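Local coordinates for protein ochratoxinase (Aspergillus niger, PDB 4C65) that hydrolyses the amide bond of ochratoxin A, releasing L-phenylalanine, and acts as a zinc-dependent carboxypeptidase selective for C-terminal aromatic residues, at residues A[68-73]-A[337-342]; A[110-115]-A[132-137]. All blocks are in the same frame, centred on the assembly; numbering follows the deposited sequence.

Contact 1 (68-73 with 337-342) and contact 2 (110-115 with 132-137) adjoin, their centres 9 Å apart, and contact 2 is nested within the loop that contact 1 closes. Two probable hydrogen bonds join them: R113 NE lies 2.7 Å from C68 O, and L115 N lies 2.8 Å from M70 O. Packing adds to this, with M70 CE 3.5 Å from Y112 CZ. Contact 1 holds H69 and H71, ligands of the first zinc ion, and its segment 337-342 directly follows the active-site D336. Contact 2 lies just behind these ligands, consistent with a second-shell position: the nearest side-chain atoms of D114 and H71, and of R113 and H69, are about 5 Å apart.

Contact 1: A[68-73]-A[337-342]; sequences CHMHFG and TAPGGP
H71 and T337 carry the polar part of this contact through their backbones. H71 N donates to T337 O across 3.1 Å with an N-H...O angle of 158°, reaching the carbonyl from 36° above its plane. The same oxygen receives a CA-H...O contact from M70, at 3.4 Å from its CA, so two neighbouring residues converge on it.

The imidazole of H71 lies over the backbone of T337: T337 C sits 3.5 Å above the ring plane, displaced toward the rim. With chi1 at 53°, CG is tucked between the backbone N and the carbonyl carbon of H71, which brings the ring over the T337 backbone, CE1 and NE2 nearest. ND1 of this zinc-binding histidine shares a weak hydrogen bond with OD1 of D336, the active-site aspartate.

Two apolar contacts follow. The M70 chain, bent at chi2 and chi3, curls its terminal methyl inward, placing CE 3.6 Å from T337 CG2. P339 aims CG at the centre of the F72 ring, 3.6 Å from the centroid, a CH-pi contact over the face. Carbonyl oxygens add van der Waals packing: M70 CE lies 3.2 Å from A338 O, and P339 CD rests 3.3 Å from H71 O.

H69, a ligand of the first zinc ion, has ND1 hydrogen-bonded to E264 OE1. Within the amidohydrolase barrel, the contact joins the short strand 69-70 to the loop between strand 331-332 and helix 344-354, which makes a type II turn from A338 to G341, closed by G341 N bonding to A338 O. Y112 of strand 109-114 touches M70, F72 and P339, helix 90-106 packs on F72 and P339 through L97, and F437 of a second subunit packs on A338.

Contact 2: A[110-115]-A[132-137]; sequences TSYRDL and VGPNVY
Y112, Y137 and P134 have the most surface buried here. P134 CG makes a CH-pi contact over one face of the Y112 ring, 4.0 Å from its centroid and 21° off the normal, displaced toward the CD2 rim. P134 also presses CB to 3.4 Å from T110 C. At the far end of Y112, OH bonds G340 N, and A104 of helix 90-106 packs against both Y112 and P134.

N and O of Y112 both face the second strand, bonding to N135 and Y137, the residues flanking V136. Y112 N donates to N135 O across 2.8 Å, and Y112 O receives Y137 N across 2.9 Å at an N-H...O angle of 177°. These bonds set the parallel register S111-N135, Y112-V136 and R113-Y137, the two strand axes running 19° apart. With helix 119-127 between them, strands 109-114 and 135-138 form a beta-alpha-beta unit of the TIM barrel.

Y137 lies on the sheet face shared with S111 and R113. Its CG, anti to the carbonyl carbon, leaves the ring edge-on to Y112 O, 3.7 Å from CD1. Y137 O accepts D114 N at 2.8 Å, while W66 of strand 60-67 meets the Y137 ring with the two planes nearly parallel.

Contact 1: A[68-73]-A[337-342]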
loop_
_atom_site.group_PDB
_atom_site.type_symbol
_atom_site.label_atom_id
_atom_site.label_comp_id
_atom_site.label_asym_id
_atom_site.label_seq_id
_atom_site.Cartn_x
_atom_site.Cartn_y
_atom_site.Cartn_z
ATOM N N CYS A 68 13.605 24.583 -29.867
ATOM C CA CYS A 68 13.729 23.155 -29.682
ATOM C C CYS A 68 14.090 22.728 -28.272
ATOM O O CYS A 68 14.371 21.553 -28.033
ATOM C CB CYS A 68 14.752 22.619 -30.659
ATOM S SG CYS A 68 14.280 22.912 -32.380
ATOM N N HIS A 69 14.104 23.668 -27.338
ATOM C CA HIS A 69 14.354 23.328 -25.954
ATOM C C HIS A 69 13.524 24.159 -24.972
ATOM O O HIS A 69 14.028 25.078 -24.356
ATOM C CB HIS A 69 15.838 23.454 -25.609
ATOM C CG HIS A 69 16.215 22.685 -24.381
ATOM N ND1 HIS A 69 17.273 21.810 -24.354
ATOM C CD2 HIS A 69 15.627 22.591 -23.165
ATOM C CE1 HIS A 69 17.348 21.244 -23.161
ATOM N NE2 HIS A 69 16.357 21.694 -22.426
ATOM N N MET A 70 12.257 23.802 -24.832
ATOM C CA MET A 70 11.355 24.472 -23.911
ATOM C C MET A 70 11.008 23.516 -22.786
ATOM O O MET A 70 11.201 22.325 -22.906
ATOM C CB MET A 70 10.090 24.903 -24.642
ATOM C CG MET A 70 10.320 25.837 -25.840
ATOM S SD MET A 70 11.242 27.317 -25.418
ATOM C CE MET A 70 9.996 28.142 -24.419
ATOM N N HIS A 71 10.550 24.045 -21.665
ATOM C CA HIS A 71 10.037 23.200 -20.610
ATOM C C HIS A 71 8.712 23.749 -20.099
ATOM O O HIS A 71 8.626 24.879 -19.657
ATOM C CB HIS A 71 11.054 22.967 -19.484
ATOM C CG HIS A 71 11.633 24.220 -18.898
ATOM N ND1 HIS A 71 12.961 24.566 -19.052
ATOM C CD2 HIS A 71 11.084 25.189 -18.123
ATOM C CE1 HIS A 71 13.200 25.701 -18.413
ATOM N NE2 HIS A 71 12.075 26.107 -17.852
ATOM N N PHE A 72 7.677 22.927 -20.206
ATOM C CA PHE A 72 6.343 23.320 -19.889
ATOM C C PHE A 72 6.089 23.063 -18.420
ATOM O O PHE A 72 5.370 22.144 -18.040
ATOM C CB PHE A 72 5.345 22.552 -20.767
ATOM C CG PHE A 72 5.095 23.198 -22.111
ATOM C CD1 PHE A 72 6.129 23.396 -23.007
ATOM C CD2 PHE A 72 3.814 23.563 -22.486
ATOM C CE1 PHE A 72 5.896 23.981 -24.245
ATOM C CE2 PHE A 72 3.580 24.139 -23.713
ATOM C CZ PHE A 72 4.624 24.337 -24.605
ATOM N N GLY A 73 6.684 23.904 -17.592
ATOM C CA GLY A 73 6.651 23.726 -16.141
ATOM C C GLY A 73 5.519 24.446 -15.455
ATOM O O GLY A 73 4.775 23.839 -14.684
ATOM N N THR A 337 13.975 27.337 -21.637
ATOM C CA THR A 337 13.180 28.299 -20.882
ATOM C C THR A 337 11.693 27.913 -20.905
ATOM O O THR A 337 11.278 27.012 -21.621
ATOM C CB THR A 337 13.394 29.707 -21.481
ATOM O OG1 THR A 337 12.858 30.698 -20.608
ATOM C CG2 THR A 337 12.743 29.814 -22.842
ATOM N N ALA A 338 10.898 28.611 -20.105
ATOM C CA ALA A 338 9.447 28.435 -20.090
ATOM C C ALA A 338 8.835 29.057 -21.334
ATOM O O ALA A 338 9.370 30.014 -21.886
ATOM C CB ALA A 338 8.852 29.096 -18.839
ATOM N N PRO A 339 7.689 28.529 -21.774
ATOM C CA PRO A 339 6.904 29.145 -22.877
ATOM C C PRO A 339 6.647 30.632 -22.676
ATOM O O PRO A 339 6.350 31.056 -21.566
ATOM C CB PRO A 339 5.585 28.390 -22.816
ATOM C CG PRO A 339 5.989 27.021 -22.326
ATOM C CD PRO A 339 7.108 27.242 -21.350
ATOM N N GLY A 340 6.850 31.403 -23.737
ATOM C CA GLY A 340 6.840 32.840 -23.663
ATOM C C GLY A 340 8.104 33.433 -23.084
ATOM O O GLY A 340 8.182 34.640 -22.845
ATOM N N GLY A 341 9.117 32.598 -22.883
ATOM C CA GLY A 341 10.415 33.064 -22.414
ATOM C C GLY A 341 11.179 33.777 -23.514
ATOM O O GLY A 341 10.691 33.906 -24.640
ATOM N N PRO A 342 12.390 34.262 -23.195
ATOM C CA PRO A 342 13.199 35.056 -24.103
ATOM C C PRO A 342 13.882 34.207 -25.169
ATOM O O PRO A 342 15.103 34.205 -25.263
ATOM C CB PRO A 342 14.229 35.680 -23.170
ATOM C CG PRO A 342 14.415 34.649 -22.108
ATOM C CD PRO A 342 13.046 34.079 -21.890
#

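Contact 2: A[110-115]-A[132-137]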
loop_
_atom_site.group_PDB
_atom_site.type_symbol
_atom_site.label_atom_id
_atom_site.label_comp_id
_atom_site.label_asym_id
_atom_site.label_seq_id
_atom_site.Cartn_x
_atom_site.Cartn_y
_atom_site.Cartn_z
ATOM N N THR A 110 5.857 29.408 -33.790
ATOM C CA THR A 110 4.754 28.552 -34.158
ATOM C C THR A 110 4.976 27.067 -33.826
ATOM O O THR A 110 4.073 26.249 -33.975
ATOM C CB THR A 110 4.395 28.730 -35.634
ATOM O OG1 THR A 110 5.516 28.424 -36.455
ATOM C CG2 THR A 110 3.975 30.160 -35.905
ATOM N N SER A 111 6.185 26.727 -33.391
ATOM C CA SER A 111 6.479 25.389 -32.896
ATOM C C SER A 111 7.434 25.447 -31.713
ATOM O O SER A 111 8.383 26.223 -31.711
ATOM C CB SER A 111 7.067 24.486 -34.007
ATOM O OG SER A 111 6.083 24.123 -34.982
ATOM N N TYR A 112 7.162 24.593 -30.737
ATOM C CA TYR A 112 7.971 24.410 -29.565
ATOM C C TYR A 112 8.221 22.903 -29.351
ATOM O O TYR A 112 7.322 22.104 -29.483
ATOM C CB TYR A 112 7.203 24.896 -28.345
ATOM C CG TYR A 112 7.364 26.342 -27.903
ATOM C CD1 TYR A 112 8.313 27.193 -28.455
ATOM C CD2 TYR A 112 6.591 26.823 -26.840
ATOM C CE1 TYR A 112 8.447 28.493 -27.979
ATOM C CE2 TYR A 112 6.737 28.097 -26.361
ATOM C CZ TYR A 112 7.646 28.939 -26.941
ATOM O OH TYR A 112 7.774 30.199 -26.429
ATOM N N ARG A 113 9.465 22.542 -29.027
ATOM C CA ARG A 113 9.765 21.223 -28.493
ATOM C C ARG A 113 9.938 21.319 -26.985
ATOM O O ARG A 113 10.927 21.881 -26.493
ATOM C CB ARG A 113 11.003 20.610 -29.159
ATOM C CG ARG A 113 11.160 19.117 -28.862
ATOM C CD ARG A 113 12.379 18.519 -29.533
ATOM N NE ARG A 113 13.620 19.132 -29.060
ATOM C CZ ARG A 113 14.836 18.609 -29.189
ATOM N NH1 ARG A 113 15.024 17.426 -29.768
ATOM N NH2 ARG A 113 15.887 19.268 -28.721
ATOM N N ASP A 114 8.935 20.804 -26.273
ATOM C CA ASP A 114 8.915 20.710 -24.824
ATOM C C ASP A 114 9.725 19.481 -24.413
ATOM O O ASP A 114 9.443 18.376 -24.874
ATOM C CB ASP A 114 7.466 20.555 -24.356
ATOM C CG ASP A 114 7.346 20.228 -22.905
ATOM O OD1 ASP A 114 8.148 20.728 -22.093
ATOM O OD2 ASP A 114 6.394 19.522 -22.554
ATOM N N LEU A 115 10.694 19.665 -23.523
ATOM C CA LEU A 115 11.576 18.569 -23.113
ATOM C C LEU A 115 11.460 18.179 -21.640
ATOM O O LEU A 115 12.155 17.274 -21.162
ATOM C CB LEU A 115 13.011 18.937 -23.453
ATOM C CG LEU A 115 13.311 19.017 -24.945
ATOM C CD1 LEU A 115 14.772 19.397 -25.141
ATOM C CD2 LEU A 115 13.012 17.684 -25.635
ATOM N N VAL A 132 -4.620 29.254 -27.323
ATOM C CA VAL A 132 -3.809 29.367 -28.492
ATOM C C VAL A 132 -2.354 29.097 -28.125
ATOM O O VAL A 132 -1.932 29.322 -26.984
ATOM C CB VAL A 132 -3.954 30.872 -28.891
ATOM C CG1 VAL A 132 -2.791 31.383 -29.715
ATOM C CG2 VAL A 132 -5.296 31.194 -29.547
ATOM N N GLY A 133 -1.568 28.618 -29.081
ATOM C CA GLY A 133 -0.140 28.470 -28.843
ATOM C C GLY A 133 0.561 27.871 -30.036
ATOM O O GLY A 133 -0.071 27.632 -31.068
ATOM N N PRO A 134 1.871 27.603 -29.901
ATOM C CA PRO A 134 2.568 26.908 -30.965
ATOM C C PRO A 134 2.159 25.443 -31.060
ATOM O O PRO A 134 1.491 24.921 -30.160
ATOM C CB PRO A 134 4.030 26.995 -30.557
ATOM C CG PRO A 134 4.073 27.881 -29.356
ATOM C CD PRO A 134 2.726 27.959 -28.777
ATOM N N ASN A 135 2.510 24.813 -32.180
ATOM C CA ASN A 135 2.531 23.389 -32.242
ATOM C C ASN A 135 3.452 22.932 -31.143
ATOM O O ASN A 135 4.593 23.420 -31.054
ATOM C CB ASN A 135 3.070 22.926 -33.585
ATOM C CG ASN A 135 2.103 23.207 -34.711
ATOM O OD1 ASN A 135 1.054 22.592 -34.792
ATOM N ND2 ASN A 135 2.464 24.124 -35.597
ATOM N N VAL A 136 2.976 22.037 -30.287
ATOM C CA VAL A 136 3.800 21.526 -29.210
ATOM C C VAL A 136 4.206 20.076 -29.482
ATOM O O VAL A 136 3.370 19.218 -29.688
ATOM C CB VAL A 136 3.067 21.620 -27.851
ATOM C CG1 VAL A 136 3.926 21.024 -26.732
ATOM C CG2 VAL A 136 2.729 23.072 -27.536
ATOM N N TYR A 137 5.509 19.827 -29.532
ATOM C CA TYR A 137 6.030 18.483 -29.570
ATOM C C TYR A 137 6.678 18.254 -28.220
ATOM O O TYR A 137 7.718 18.847 -27.910
ATOM C CB TYR A 137 7.054 18.315 -30.700
ATOM C CG TYR A 137 6.515 18.680 -32.029
ATOM C CD1 TYR A 137 6.480 19.989 -32.440
ATOM C CD2 TYR A 137 6.046 17.711 -32.888
ATOM C CE1 TYR A 137 5.971 20.340 -33.685
ATOM C CE2 TYR A 137 5.523 18.036 -34.123
ATOM C CZ TYR A 137 5.485 19.361 -34.525
ATOM O OH TYR A 137 4.981 19.682 -35.759
HETATM O O HOH W 1 5.423 21.932 -36.578
#